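Local coordinates for protein putative fructose-bisphosphate aldolase (Coccidioides immitis, PDB 3PM6) that belongs to the class II fructose-bisphosphate aldolase family and folds as a zinc-binding TIM barrel, at residues 14-19 against 184-189; 28-33 against 288-293; 53-58 against 84-89; 120-125 against 151-156; 206-211 against 238-243. One frame throughout, in Å; residues are numbered along the deposited sequence.

All five contacts belong to one eight-stranded parallel barrel. Interaction 3 pairs strands 54-58 and 85-92 in its wall, and interaction 2 packs the terminal helix against strand 29-33, the next strand round; Pro30 O and Met55 N, 2.9 Å apart, join the two. Interaction 1 sets helix 16-24 over the N-terminal end of the barrel, where Leu19 CD1 lies 3.5 Å from Met55 CE. Interaction 4 joins two loops near the zinc ion, about 9 Å from the Ser122 side chain, compared with about 7 Å for Leu57 of interaction 3. Interaction 5 lies outside, its centre about 17 Å from that of interaction 2, touching it through Ile241. The metal itself is bound by His91, His196 and His227.

Interaction 1 (14-19 against 184-189); sequences RALPLL and GINWLA
Ala15 meets Trp187 at the rim of the indole: its CB lies near the ring plane, 3.6 Å from CH2 at the far end of the six-membered ring. The side chain of Leu16 crosses that of Asn186 at about a right angle, CD2 resting 3.6 Å from Asn186 CG and reaching Trp187 NE1 obliquely at 3.9 Å. The amide of Asn186 has its polar partner elsewhere, OD1 being hydrogen-bonded to Thr147 N on strand 146-149. The backbone of Leu16 contributes through water: one molecule lies in the indole plane, accepts from Trp187 NE1 at 3.0 Å and donates to Leu16 O at 2.8 Å.

Further along helix 16-24, Leu19 supplies the contact over the ring face. Its CD2 stands 3.4 Å from the centroid of the five-membered ring of Trp187 and only 7° off the normal, a CH-pi interaction, while CD1 reaches across to CZ2 at 3.7 Å. Trp187 has CG anti to its carbonyl carbon (chi1 -45°), turning the indole toward the helix. Met55 of strand 54-58 touches both Leu19 and Trp187, so the helix closes the N-terminal end of the barrel against inward-pointing residues.

Apolar and polar contacts thus approach the indole from different directions: methyl groups hold a face and part of the rim, whereas the buried N-H is satisfied in plane by a water that ties it to the helix backbone.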
# COMPACT_ATOMS: atom_id res chain seq x y z
N ARG A 14 -17.93 11.71 -5.39
CA ARG A 14 -18.07 10.30 -5.80
C ARG A 14 -18.72 9.37 -4.74
O ARG A 14 -19.25 8.31 -5.09
CB ARG A 14 -16.71 9.70 -6.21
CG ARG A 14 -16.15 10.11 -7.59
CD ARG A 14 -14.77 9.46 -7.84
NE ARG A 14 -14.85 8.00 -7.99
CZ ARG A 14 -14.20 7.11 -7.23
NH1 ARG A 14 -13.38 7.50 -6.24
NH2 ARG A 14 -14.36 5.82 -7.46
N ALA A 15 -18.64 9.73 -3.46
CA ALA A 15 -19.16 8.88 -2.37
C ALA A 15 -20.68 9.00 -2.21
O ALA A 15 -21.36 8.00 -2.00
CB ALA A 15 -18.45 9.19 -1.05
N LEU A 16 -21.20 10.21 -2.34
CA LEU A 16 -22.65 10.46 -2.13
C LEU A 16 -23.60 9.54 -2.90
O LEU A 16 -24.54 8.97 -2.31
CB LEU A 16 -23.01 11.94 -2.38
CG LEU A 16 -22.37 13.00 -1.48
CD1 LEU A 16 -22.97 14.34 -1.78
CD2 LEU A 16 -22.54 12.64 0.01
N PRO A 17 -23.41 9.39 -4.23
CA PRO A 17 -24.38 8.55 -4.95
C PRO A 17 -24.51 7.13 -4.39
O PRO A 17 -25.60 6.57 -4.38
CB PRO A 17 -23.83 8.52 -6.39
CG PRO A 17 -22.99 9.69 -6.51
CD PRO A 17 -22.42 9.99 -5.14
N LEU A 18 -23.41 6.56 -3.91
CA LEU A 18 -23.43 5.19 -3.40
C LEU A 18 -24.46 4.96 -2.31
O LEU A 18 -25.19 3.97 -2.38
CB LEU A 18 -22.05 4.73 -2.90
CG LEU A 18 -20.99 4.21 -3.87
CD1 LEU A 18 -20.66 5.21 -4.99
CD2 LEU A 18 -19.71 3.80 -3.15
N LEU A 19 -24.52 5.86 -1.31
CA LEU A 19 -25.48 5.70 -0.21
C LEU A 19 -26.92 6.01 -0.62
O LEU A 19 -27.84 5.33 -0.21
CB LEU A 19 -25.10 6.53 1.02
CG LEU A 19 -24.23 5.84 2.08
CD1 LEU A 19 -22.78 5.79 1.64
CD2 LEU A 19 -24.33 6.61 3.38
N GLY A 184 -24.91 20.31 8.27
CA GLY A 184 -24.59 20.02 6.86
C GLY A 184 -23.85 18.71 6.57
O GLY A 184 -23.37 18.47 5.45
N ILE A 185 -23.74 17.84 7.58
CA ILE A 185 -23.17 16.48 7.35
C ILE A 185 -23.98 15.76 6.31
O ILE A 185 -25.12 16.09 6.11
CB ILE A 185 -23.27 15.61 8.60
CG1 ILE A 185 -24.73 15.49 8.97
CG2 ILE A 185 -22.40 16.16 9.68
CD1 ILE A 185 -24.98 15.01 10.34
N ASN A 186 -23.41 14.75 5.66
CA ASN A 186 -24.17 13.95 4.70
C ASN A 186 -24.70 12.68 5.32
O ASN A 186 -25.82 12.26 5.02
CB ASN A 186 -23.31 13.61 3.50
CG ASN A 186 -22.76 14.86 2.82
OD1 ASN A 186 -21.56 15.18 2.95
ND2 ASN A 186 -23.64 15.58 2.11
N TRP A 187 -23.89 12.05 6.19
CA TRP A 187 -24.24 10.77 6.83
C TRP A 187 -24.13 10.85 8.35
O TRP A 187 -23.36 11.63 8.86
CB TRP A 187 -23.32 9.66 6.31
CG TRP A 187 -23.12 9.67 4.82
CD1 TRP A 187 -24.04 9.99 3.86
CD2 TRP A 187 -21.93 9.29 4.11
NE1 TRP A 187 -23.49 9.87 2.60
CE2 TRP A 187 -22.19 9.46 2.73
CE3 TRP A 187 -20.67 8.85 4.51
CZ2 TRP A 187 -21.25 9.17 1.76
CZ3 TRP A 187 -19.72 8.58 3.53
CH2 TRP A 187 -20.02 8.74 2.18
N LEU A 188 -24.92 10.04 9.05
CA LEU A 188 -24.95 9.99 10.51
C LEU A 188 -24.67 8.57 10.97
O LEU A 188 -25.18 7.63 10.39
CB LEU A 188 -26.34 10.40 11.03
CG LEU A 188 -26.70 11.89 11.21
CD1 LEU A 188 -28.05 12.05 11.86
CD2 LEU A 188 -25.65 12.60 12.06
N ALA A 189 -23.85 8.43 12.02
CA ALA A 189 -23.50 7.16 12.64
C ALA A 189 -24.21 7.12 13.97
O ALA A 189 -23.72 7.70 14.95
CB ALA A 189 -21.99 7.07 12.85
O HOH W 1 -25.20 10.17 0.18

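Interaction 2 (28-33 against 288-293); sequences AIPAIC and KIMDMI
Ile293 reaches Ala28 and Pro30 because its CG1 lies between its own backbone N and carbonyl carbon (chi1 73°) and the chain then runs straight on (chi2 -175°). This extended branch carries CD1 into the strand backbone, 3.3 Å from Ala28 O and 3.6 Å from Pro30 N, with Pro30 CB at 3.8 Å. Met290 is rotated differently, CG anti to the carbonyl carbon, and has an extended thioether that crosses the proline ring at about a right angle. Its CG and CE both approach Pro30 CG, at 3.8 and 3.9 Å. Ile289 adds a lighter touch through CG2, 4.1 Å from Pro30 CB, while the rest of its side chain leads away.

Pro30 is therefore met by Ile289 and Met290 of the helix and by Ile293 just beyond its end. One polar link accompanies this packing: Ala28 N donates to Ile293 O over 3.3 Å, nearly straight at 169° but weak. It uses the carbonyl of the first residue to leave helical geometry, just where helix 271-292 ends. Beyond the pair, Phe237 and Ile241 of helix 234-242 touch Ile293, and Ala54 of the adjoining strand touches Met290.

Pro30 faces this outer helix, whereas its neighbour Ala31 points away from it and touches Lys247 and Leu57 on the flanking strands. Packing of the final helix against the first strand, itself bonded to strand 245-250, is typical of a closed TIM barrel.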
# COMPACT_ATOMS: atom_id res chain seq x y z
N ALA A 28 -26.98 -2.07 1.73
CA ALA A 28 -25.95 -1.18 2.28
C ALA A 28 -24.61 -1.39 1.56
O ALA A 28 -24.33 -2.47 1.04
CB ALA A 28 -25.80 -1.38 3.77
N ILE A 29 -23.83 -0.30 1.52
CA ILE A 29 -22.49 -0.28 0.95
C ILE A 29 -21.57 -0.93 1.99
O ILE A 29 -21.64 -0.59 3.17
CB ILE A 29 -22.06 1.20 0.72
CG1 ILE A 29 -23.04 1.91 -0.23
CG2 ILE A 29 -20.59 1.32 0.25
CD1 ILE A 29 -23.25 1.21 -1.63
N PRO A 30 -20.74 -1.90 1.56
CA PRO A 30 -19.77 -2.46 2.51
C PRO A 30 -18.61 -1.48 2.66
O PRO A 30 -18.01 -1.13 1.68
CB PRO A 30 -19.28 -3.75 1.81
CG PRO A 30 -19.53 -3.52 0.31
CD PRO A 30 -20.67 -2.51 0.21
N ALA A 31 -18.34 -1.03 3.88
CA ALA A 31 -17.29 -0.03 4.15
C ALA A 31 -16.21 -0.68 5.00
O ALA A 31 -16.34 -0.80 6.22
CB ALA A 31 -17.90 1.18 4.87
N ILE A 32 -15.16 -1.15 4.36
CA ILE A 32 -14.21 -2.07 4.99
C ILE A 32 -12.98 -1.33 5.39
O ILE A 32 -12.29 -0.76 4.53
CB ILE A 32 -13.80 -3.20 3.96
CG1 ILE A 32 -15.03 -3.78 3.26
CG2 ILE A 32 -12.91 -4.26 4.62
CD1 ILE A 32 -16.04 -4.42 4.20
N CYS A 33 -12.70 -1.32 6.70
CA CYS A 33 -11.48 -0.79 7.23
C CYS A 33 -10.31 -1.65 6.87
O CYS A 33 -10.34 -2.88 7.06
CB CYS A 33 -11.54 -0.71 8.76
SG CYS A 33 -12.90 0.31 9.29
N LYS A 288 -18.41 -12.28 1.96
CA LYS A 288 -19.53 -12.71 2.83
C LYS A 288 -20.33 -11.51 3.32
O LYS A 288 -21.57 -11.57 3.36
CB LYS A 288 -19.08 -13.59 4.02
N ILE A 289 -19.65 -10.43 3.68
CA ILE A 289 -20.33 -9.20 4.09
C ILE A 289 -21.21 -8.75 2.94
O ILE A 289 -22.40 -8.47 3.14
CB ILE A 289 -19.33 -8.03 4.45
CG1 ILE A 289 -18.47 -8.37 5.70
CG2 ILE A 289 -20.08 -6.67 4.54
CD1 ILE A 289 -19.28 -8.57 6.99
N MET A 290 -20.65 -8.70 1.73
CA MET A 290 -21.40 -8.22 0.56
C MET A 290 -22.72 -8.98 0.35
O MET A 290 -23.79 -8.39 0.10
CB MET A 290 -20.50 -8.30 -0.69
CG MET A 290 -19.40 -7.22 -0.73
SD MET A 290 -18.11 -7.47 -1.97
CE MET A 290 -17.31 -5.80 -1.90
N ASP A 291 -22.65 -10.30 0.46
CA ASP A 291 -23.85 -11.15 0.38
C ASP A 291 -24.84 -10.81 1.52
O ASP A 291 -26.03 -10.58 1.27
CB ASP A 291 -23.45 -12.62 0.43
CG ASP A 291 -22.82 -13.09 -0.87
OD1 ASP A 291 -23.07 -12.44 -1.91
OD2 ASP A 291 -22.11 -14.12 -0.87
N MET A 292 -24.33 -10.73 2.74
CA MET A 292 -25.16 -10.48 3.92
C MET A 292 -25.89 -9.15 3.78
O MET A 292 -27.06 -9.04 4.13
CB MET A 292 -24.31 -10.45 5.20
CG MET A 292 -23.73 -11.81 5.62
SD MET A 292 -23.26 -11.83 7.37
CE MET A 292 -22.97 -13.58 7.51
N ILE A 293 -25.21 -8.14 3.25
CA ILE A 293 -25.85 -6.83 3.20
C ILE A 293 -26.49 -6.52 1.84
O ILE A 293 -26.87 -5.37 1.56
CB ILE A 293 -24.90 -5.71 3.69
CG1 ILE A 293 -23.81 -5.42 2.67
CG2 ILE A 293 -24.35 -6.06 5.10
CD1 ILE A 293 -22.77 -4.38 3.18

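Interaction 3 (53-58 against 84-89); sequences PAMILL and PITLHL
Thr86 O is gripped from two directions by strand 54-58: Ile56 N donates to it at 2.9 Å, nearly along the C=O axis (166°), and Met55 CA makes a CA-H...O contact at 3.2 Å. His88 O repeats the pattern two residues on, taking Leu58 N at 2.9 Å. Between them His88 N donates to Ile56 O. The weak Thr86 N to Ala54 O bond sits between sound ones, since Ala54 N donates to Pro84 O at 3.0 Å. The strand axes cross at -26°, 4.7 Å apart at closest approach.

Side chains alternate between faces. Met55 and Thr86 lie alongside each other, as do Leu57 and His88; there Leu57 CG meets the imidazole edge 3.6 Å from CD2. His88 ND1 is hydrogen-bonded to Ser116 OG, a second restraint on the ring. On the other face, Leu87 CD1 fits against Ile56 CG2 and Leu58 CD1, 3.9 Å from each. Ile43 and Ile44 of helix 37-49 cover part of this apolar side.

The chemistry thus separates an aliphatic exterior beneath a helix from an inner face where Thr86 and His88 mix with Met55 and Leu57, the last about 7 Å from the zinc ion.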
# COMPACT_ATOMS: atom_id res chain seq x y z
N PRO A 53 -20.52 -2.40 -5.30
CA PRO A 53 -19.90 -1.18 -4.82
C PRO A 53 -19.22 -1.48 -3.48
O PRO A 53 -19.50 -2.51 -2.88
CB PRO A 53 -21.11 -0.28 -4.58
CG PRO A 53 -22.20 -1.26 -4.18
CD PRO A 53 -21.99 -2.31 -5.22
N ALA A 54 -18.32 -0.60 -3.05
CA ALA A 54 -17.62 -0.77 -1.77
C ALA A 54 -17.00 0.54 -1.37
O ALA A 54 -16.97 1.46 -2.16
CB ALA A 54 -16.50 -1.87 -1.85
N MET A 55 -16.53 0.62 -0.14
CA MET A 55 -15.73 1.75 0.27
C MET A 55 -14.51 1.21 0.97
O MET A 55 -14.58 0.22 1.71
CB MET A 55 -16.52 2.69 1.19
CG MET A 55 -17.62 3.48 0.50
SD MET A 55 -18.54 4.59 1.65
CE MET A 55 -19.56 5.44 0.43
N ILE A 56 -13.39 1.86 0.74
CA ILE A 56 -12.16 1.50 1.45
C ILE A 56 -12.06 2.53 2.61
O ILE A 56 -12.12 3.75 2.38
CB ILE A 56 -10.92 1.58 0.49
CG1 ILE A 56 -11.02 0.57 -0.67
CG2 ILE A 56 -9.60 1.46 1.25
CD1 ILE A 56 -9.94 0.74 -1.69
N LEU A 57 -11.95 2.03 3.85
CA LEU A 57 -11.79 2.92 4.99
C LEU A 57 -10.37 2.93 5.52
O LEU A 57 -9.79 1.88 5.73
CB LEU A 57 -12.79 2.55 6.11
CG LEU A 57 -14.18 3.17 5.94
CD1 LEU A 57 -14.80 2.74 4.56
CD2 LEU A 57 -15.09 2.74 7.07
N LEU A 58 -9.80 4.11 5.72
CA LEU A 58 -8.49 4.20 6.37
C LEU A 58 -8.67 4.92 7.71
O LEU A 58 -9.60 5.71 7.85
CB LEU A 58 -7.49 4.94 5.48
CG LEU A 58 -7.04 4.22 4.19
CD1 LEU A 58 -6.28 5.23 3.37
CD2 LEU A 58 -6.13 2.99 4.51
N PRO A 84 -18.18 0.81 -8.59
CA PRO A 84 -17.98 2.01 -7.76
C PRO A 84 -17.34 1.70 -6.39
O PRO A 84 -17.92 0.97 -5.56
CB PRO A 84 -19.40 2.57 -7.61
CG PRO A 84 -20.22 1.86 -8.63
CD PRO A 84 -19.61 0.51 -8.73
N ILE A 85 -16.14 2.25 -6.18
CA ILE A 85 -15.46 2.18 -4.90
C ILE A 85 -14.88 3.56 -4.54
O ILE A 85 -14.16 4.16 -5.35
CB ILE A 85 -14.32 1.16 -4.91
CG1 ILE A 85 -14.77 -0.18 -5.50
CG2 ILE A 85 -13.80 0.95 -3.50
CD1 ILE A 85 -13.61 -1.15 -5.70
N THR A 86 -15.17 4.06 -3.33
CA THR A 86 -14.62 5.34 -2.90
C THR A 86 -13.86 5.19 -1.60
O THR A 86 -13.92 4.15 -0.96
CB THR A 86 -15.73 6.41 -2.74
OG1 THR A 86 -16.62 6.02 -1.68
CG2 THR A 86 -16.54 6.57 -4.08
N LEU A 87 -13.17 6.26 -1.21
CA LEU A 87 -12.24 6.26 -0.10
C LEU A 87 -12.71 7.15 1.08
O LEU A 87 -13.06 8.30 0.88
CB LEU A 87 -10.85 6.68 -0.60
CG LEU A 87 -9.74 6.73 0.44
CD1 LEU A 87 -9.49 5.37 1.08
CD2 LEU A 87 -8.47 7.27 -0.23
N HIS A 88 -12.69 6.60 2.28
CA HIS A 88 -13.30 7.24 3.44
C HIS A 88 -12.31 7.23 4.58
O HIS A 88 -11.70 6.19 4.88
CB HIS A 88 -14.53 6.41 3.83
CG HIS A 88 -15.32 6.97 4.97
ND1 HIS A 88 -16.06 8.13 4.87
CD2 HIS A 88 -15.52 6.49 6.22
CE1 HIS A 88 -16.69 8.34 6.02
NE2 HIS A 88 -16.40 7.34 6.84
N LEU A 89 -12.11 8.38 5.21
CA LEU A 89 -11.37 8.42 6.48
C LEU A 89 -12.30 8.14 7.65
O LEU A 89 -13.17 8.95 7.99
CB LEU A 89 -10.66 9.76 6.69
CG LEU A 89 -9.71 9.95 7.89
CD1 LEU A 89 -8.48 8.99 7.93
CD2 LEU A 89 -9.26 11.43 7.96

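Interaction 4 (120-125 against 151-156); sequences DMSHFS and PGRIEG
Arg153 grips two carbonyls of the 120-125 loop. Its NE donates to Ser122 O at 2.7 Å, almost straight at 170°, and NH2 donates to Phe124 O at 3.1 Å. Both oxygens lie close to the guanidinium plane, at its edge, although NH2 stands well above the Phe124 carbonyl plane, 63° out of it. A bend at chi3 (-63°) turns the otherwise extended arginine chain to present this edge. NH1 is hydrogen-bonded to Glu168 O, so each guanidinium nitrogen has a carbonyl partner. Alongside, Ser122 CB packs 3.1 Å from Gly152 O.

The next shell shapes the loop being held. Residues Met121 to Phe124 form a type I turn, closed by Phe124 N to Met121 O. Overlapping its start, Asp120 OD1 accepts from Ser122 N at 3.2 Å, an Asx turn, and on its syn lone pair from Ser122 OG at 2.8 Å. A water within 2.6 Å of Ser122 OG and 2.9 Å of Ile154 O probably links the loops as well.

Farther out, Asp120 OD2 is hydrogen-bonded to His91 ND1, making Asp120 a second-shell partner of a zinc ligand. Loops that follow successive barrel strands and meet beside the metal mark the active-site end of a TIM barrel.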
# COMPACT_ATOMS: atom_id res chain seq x y z
N ASP A 120 -15.58 12.66 13.54
CA ASP A 120 -16.00 11.93 14.71
C ASP A 120 -15.60 12.72 15.95
O ASP A 120 -14.51 12.52 16.50
CB ASP A 120 -15.33 10.53 14.74
CG ASP A 120 -15.79 9.71 15.94
OD1 ASP A 120 -16.62 10.24 16.70
OD2 ASP A 120 -15.37 8.53 16.10
N MET A 121 -16.47 13.63 16.39
CA MET A 121 -16.19 14.43 17.59
C MET A 121 -16.94 13.90 18.82
O MET A 121 -17.22 14.64 19.77
CB MET A 121 -16.55 15.89 17.30
CG MET A 121 -15.73 16.48 16.09
SD MET A 121 -13.97 16.65 16.49
CE MET A 121 -13.17 15.74 15.18
N SER A 122 -17.25 12.60 18.79
CA SER A 122 -18.17 12.00 19.77
C SER A 122 -17.55 11.89 21.16
O SER A 122 -18.26 11.69 22.14
CB SER A 122 -18.59 10.59 19.29
OG SER A 122 -17.47 9.71 19.35
N HIS A 123 -16.23 12.01 21.23
CA HIS A 123 -15.54 12.01 22.51
C HIS A 123 -15.72 13.29 23.33
O HIS A 123 -15.49 13.29 24.54
CB HIS A 123 -14.06 11.69 22.33
CG HIS A 123 -13.79 10.25 22.01
ND1 HIS A 123 -12.72 9.57 22.52
CD2 HIS A 123 -14.47 9.37 21.24
CE1 HIS A 123 -12.72 8.33 22.04
NE2 HIS A 123 -13.78 8.18 21.27
N PHE A 124 -16.13 14.37 22.67
CA PHE A 124 -16.37 15.65 23.32
C PHE A 124 -17.81 15.72 23.79
O PHE A 124 -18.62 14.85 23.42
CB PHE A 124 -16.01 16.82 22.35
CG PHE A 124 -14.57 16.82 21.91
CD1 PHE A 124 -13.55 17.16 22.79
CD2 PHE A 124 -14.24 16.42 20.61
CE1 PHE A 124 -12.20 17.12 22.39
CE2 PHE A 124 -12.90 16.37 20.18
CZ PHE A 124 -11.87 16.71 21.06
N SER A 125 -18.14 16.73 24.61
CA SER A 125 -19.53 16.97 25.03
C SER A 125 -20.34 17.19 23.78
O SER A 125 -19.78 17.57 22.72
CB SER A 125 -19.62 18.21 25.95
OG SER A 125 -19.26 19.41 25.27
N PRO A 151 -23.87 11.48 16.12
CA PRO A 151 -24.72 12.23 17.07
C PRO A 151 -24.93 11.41 18.32
O PRO A 151 -26.07 11.08 18.67
CB PRO A 151 -26.04 12.37 16.30
CG PRO A 151 -26.07 11.21 15.38
CD PRO A 151 -24.66 10.73 15.15
N GLY A 152 -23.84 11.10 19.01
CA GLY A 152 -23.94 10.31 20.25
C GLY A 152 -22.54 9.87 20.58
O GLY A 152 -21.60 10.48 20.11
N ARG A 153 -22.41 8.83 21.40
CA ARG A 153 -21.11 8.24 21.72
C ARG A 153 -21.18 6.71 21.81
O ARG A 153 -21.68 6.16 22.80
CB ARG A 153 -20.53 8.79 23.02
CG ARG A 153 -19.04 8.46 23.19
CD ARG A 153 -18.54 9.00 24.53
NE ARG A 153 -18.66 10.46 24.51
CZ ARG A 153 -19.08 11.20 25.53
NH1 ARG A 153 -19.44 10.64 26.69
NH2 ARG A 153 -19.14 12.53 25.39
N ILE A 154 -20.70 6.07 20.75
CA ILE A 154 -20.43 4.65 20.73
C ILE A 154 -19.23 4.37 21.63
O ILE A 154 -18.20 5.07 21.59
CB ILE A 154 -20.22 4.14 19.25
CG1 ILE A 154 -21.47 4.42 18.41
CG2 ILE A 154 -19.95 2.63 19.24
CD1 ILE A 154 -21.27 4.33 16.89
N GLU A 155 -19.37 3.36 22.49
CA GLU A 155 -18.30 2.99 23.39
C GLU A 155 -17.34 2.00 22.76
O GLU A 155 -17.69 1.28 21.83
CB GLU A 155 -18.88 2.40 24.67
CG GLU A 155 -19.66 3.43 25.49
CD GLU A 155 -20.15 2.86 26.82
OE1 GLU A 155 -21.31 2.40 26.85
OE2 GLU A 155 -19.38 2.89 27.81
N GLY A 156 -16.13 1.94 23.30
CA GLY A 156 -15.19 0.89 22.88
C GLY A 156 -14.06 1.44 22.01
O GLY A 156 -14.07 2.60 21.60
O HOH W 2 -16.90 7.28 20.17

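Interaction 5 (206-211 against 238-243); sequences LDYERL and EKCIER
Tyr208 is the centre of the tight part, with its ring set against Lys239. CB of that lysine comes to 3.4 Å from Tyr208 CE1, and CD lies over one ring face, 4.0 Å from the centroid and 26° off the normal, a CH-pi contact. Leu206 CB backs the opposite face. Cys240 SG approaches the ring edge at 5.4 Å from the centroid, a sulfur-aromatic contact, and also touches Leu206 CD1. Leu211 sends CD2 across to Arg243 CB at 3.7 Å and to Cys240 CA at 3.9 Å. Arg243, extended from CG to NE (chi2 160°), packs as closely, its guanidinium face over Tyr208 CB, with Arg243 NE 3.6 Å from Tyr208 CB. Its NH1 donates to Lys239 O at 3.0 Å, in the last turn of the preceding helix, which restrains the guanidinium.

The solvent side is looser. Lys239 gives the aromatic ring only its aliphatic part, and its exposed end leads away from the contact. No hydrogen bond crosses between the two segments, so apolar surface and these flat-group contacts carry the join. At the start of helix 208-218, Asp207 is the N-cap, OD1 accepting from Arg210 N.

Helices 208-218 and 234-242 are consecutive outer helices, placed before and after strand 223-226. Ile236 extends the packing onto Leu206 and Tyr208, while Ile241 faces the other way, toward Ala28 and Ile293 beside strand 29-33.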
# COMPACT_ATOMS: atom_id res chain seq x y z
N LEU A 206 -29.37 -4.49 20.22
CA LEU A 206 -29.63 -3.25 19.52
C LEU A 206 -31.05 -2.76 19.80
O LEU A 206 -32.00 -3.55 19.99
CB LEU A 206 -29.37 -3.38 18.00
CG LEU A 206 -28.05 -4.05 17.57
CD1 LEU A 206 -27.93 -4.17 16.07
CD2 LEU A 206 -26.81 -3.33 18.19
N ASP A 207 -31.18 -1.45 19.85
CA ASP A 207 -32.47 -0.83 20.06
C ASP A 207 -32.99 -0.44 18.68
O ASP A 207 -32.74 0.67 18.20
CB ASP A 207 -32.31 0.37 20.99
CG ASP A 207 -33.64 0.99 21.42
OD1 ASP A 207 -34.70 0.70 20.83
OD2 ASP A 207 -33.58 1.83 22.34
N TYR A 208 -33.66 -1.39 18.03
CA TYR A 208 -34.17 -1.19 16.66
C TYR A 208 -35.23 -0.12 16.62
O TYR A 208 -35.35 0.61 15.64
CB TYR A 208 -34.71 -2.50 16.10
CG TYR A 208 -33.65 -3.57 15.91
CD1 TYR A 208 -32.73 -3.46 14.87
CD2 TYR A 208 -33.55 -4.66 16.79
CE1 TYR A 208 -31.74 -4.42 14.66
CE2 TYR A 208 -32.58 -5.65 16.59
CZ TYR A 208 -31.67 -5.50 15.52
OH TYR A 208 -30.68 -6.42 15.29
N GLU A 209 -36.00 -0.01 17.70
CA GLU A 209 -37.02 1.04 17.83
C GLU A 209 -36.38 2.43 17.79
O GLU A 209 -36.83 3.29 17.03
CB GLU A 209 -37.87 0.83 19.09
CG GLU A 209 -38.92 -0.28 18.90
CD GLU A 209 -39.62 -0.66 20.21
OE1 GLU A 209 -39.47 0.09 21.21
OE2 GLU A 209 -40.33 -1.70 20.23
N ARG A 210 -35.33 2.63 18.59
CA ARG A 210 -34.56 3.87 18.58
C ARG A 210 -34.09 4.15 17.14
O ARG A 210 -34.28 5.25 16.62
CB ARG A 210 -33.35 3.74 19.52
CG ARG A 210 -32.47 4.98 19.61
CD ARG A 210 -31.34 4.75 20.62
NE ARG A 210 -31.84 4.65 21.99
CZ ARG A 210 -32.09 5.70 22.78
NH1 ARG A 210 -31.88 6.94 22.34
NH2 ARG A 210 -32.55 5.50 24.02
N LEU A 211 -33.52 3.13 16.50
CA LEU A 211 -33.05 3.26 15.14
C LEU A 211 -34.13 3.75 14.18
O LEU A 211 -33.91 4.71 13.47
CB LEU A 211 -32.43 1.94 14.65
CG LEU A 211 -31.84 2.00 13.26
CD1 LEU A 211 -30.75 3.10 13.23
CD2 LEU A 211 -31.29 0.60 12.82
N GLU A 238 -30.20 -7.23 8.05
CA GLU A 238 -31.50 -6.99 7.42
C GLU A 238 -32.35 -6.03 8.27
O GLU A 238 -32.91 -5.09 7.74
CB GLU A 238 -32.28 -8.31 7.12
CG GLU A 238 -31.69 -9.25 6.02
CD GLU A 238 -31.31 -8.52 4.71
OE1 GLU A 238 -31.91 -7.46 4.40
OE2 GLU A 238 -30.39 -9.01 3.98
N LYS A 239 -32.39 -6.25 9.58
CA LYS A 239 -33.14 -5.38 10.49
C LYS A 239 -32.66 -3.92 10.41
O LYS A 239 -33.47 -3.02 10.35
CB LYS A 239 -33.06 -5.92 11.92
CG LYS A 239 -33.95 -7.15 12.17
CD LYS A 239 -33.76 -7.77 13.55
CE LYS A 239 -34.67 -9.00 13.63
NZ LYS A 239 -34.16 -10.12 14.49
N CYS A 240 -31.34 -3.72 10.37
CA CYS A 240 -30.74 -2.38 10.30
C CYS A 240 -31.01 -1.69 8.98
O CYS A 240 -31.40 -0.53 8.97
CB CYS A 240 -29.23 -2.42 10.57
SG CYS A 240 -28.80 -2.98 12.23
N ILE A 241 -30.79 -2.39 7.87
CA ILE A 241 -31.03 -1.86 6.53
C ILE A 241 -32.50 -1.47 6.28
O ILE A 241 -32.78 -0.44 5.63
CB ILE A 241 -30.58 -2.88 5.47
CG1 ILE A 241 -29.05 -3.11 5.59
CG2 ILE A 241 -31.03 -2.45 4.08
CD1 ILE A 241 -28.53 -4.37 4.90
N GLU A 242 -33.44 -2.28 6.79
CA GLU A 242 -34.86 -1.96 6.74
C GLU A 242 -35.11 -0.70 7.57
O GLU A 242 -36.06 0.01 7.31
CB GLU A 242 -35.71 -3.14 7.25
CG GLU A 242 -37.20 -2.80 7.60
CD GLU A 242 -38.13 -2.71 6.38
OE1 GLU A 242 -39.04 -3.56 6.27
OE2 GLU A 242 -37.97 -1.79 5.54
N ARG A 243 -34.25 -0.41 8.55
CA ARG A 243 -34.37 0.84 9.30
C ARG A 243 -33.41 1.96 8.87
O ARG A 243 -33.08 2.83 9.66
CB ARG A 243 -34.35 0.58 10.80
CG ARG A 243 -35.51 -0.33 11.21
CD ARG A 243 -35.26 -1.00 12.55
NE ARG A 243 -36.44 -1.69 13.03
CZ ARG A 243 -36.81 -2.92 12.64
NH1 ARG A 243 -36.09 -3.61 11.76
NH2 ARG A 243 -37.91 -3.45 13.16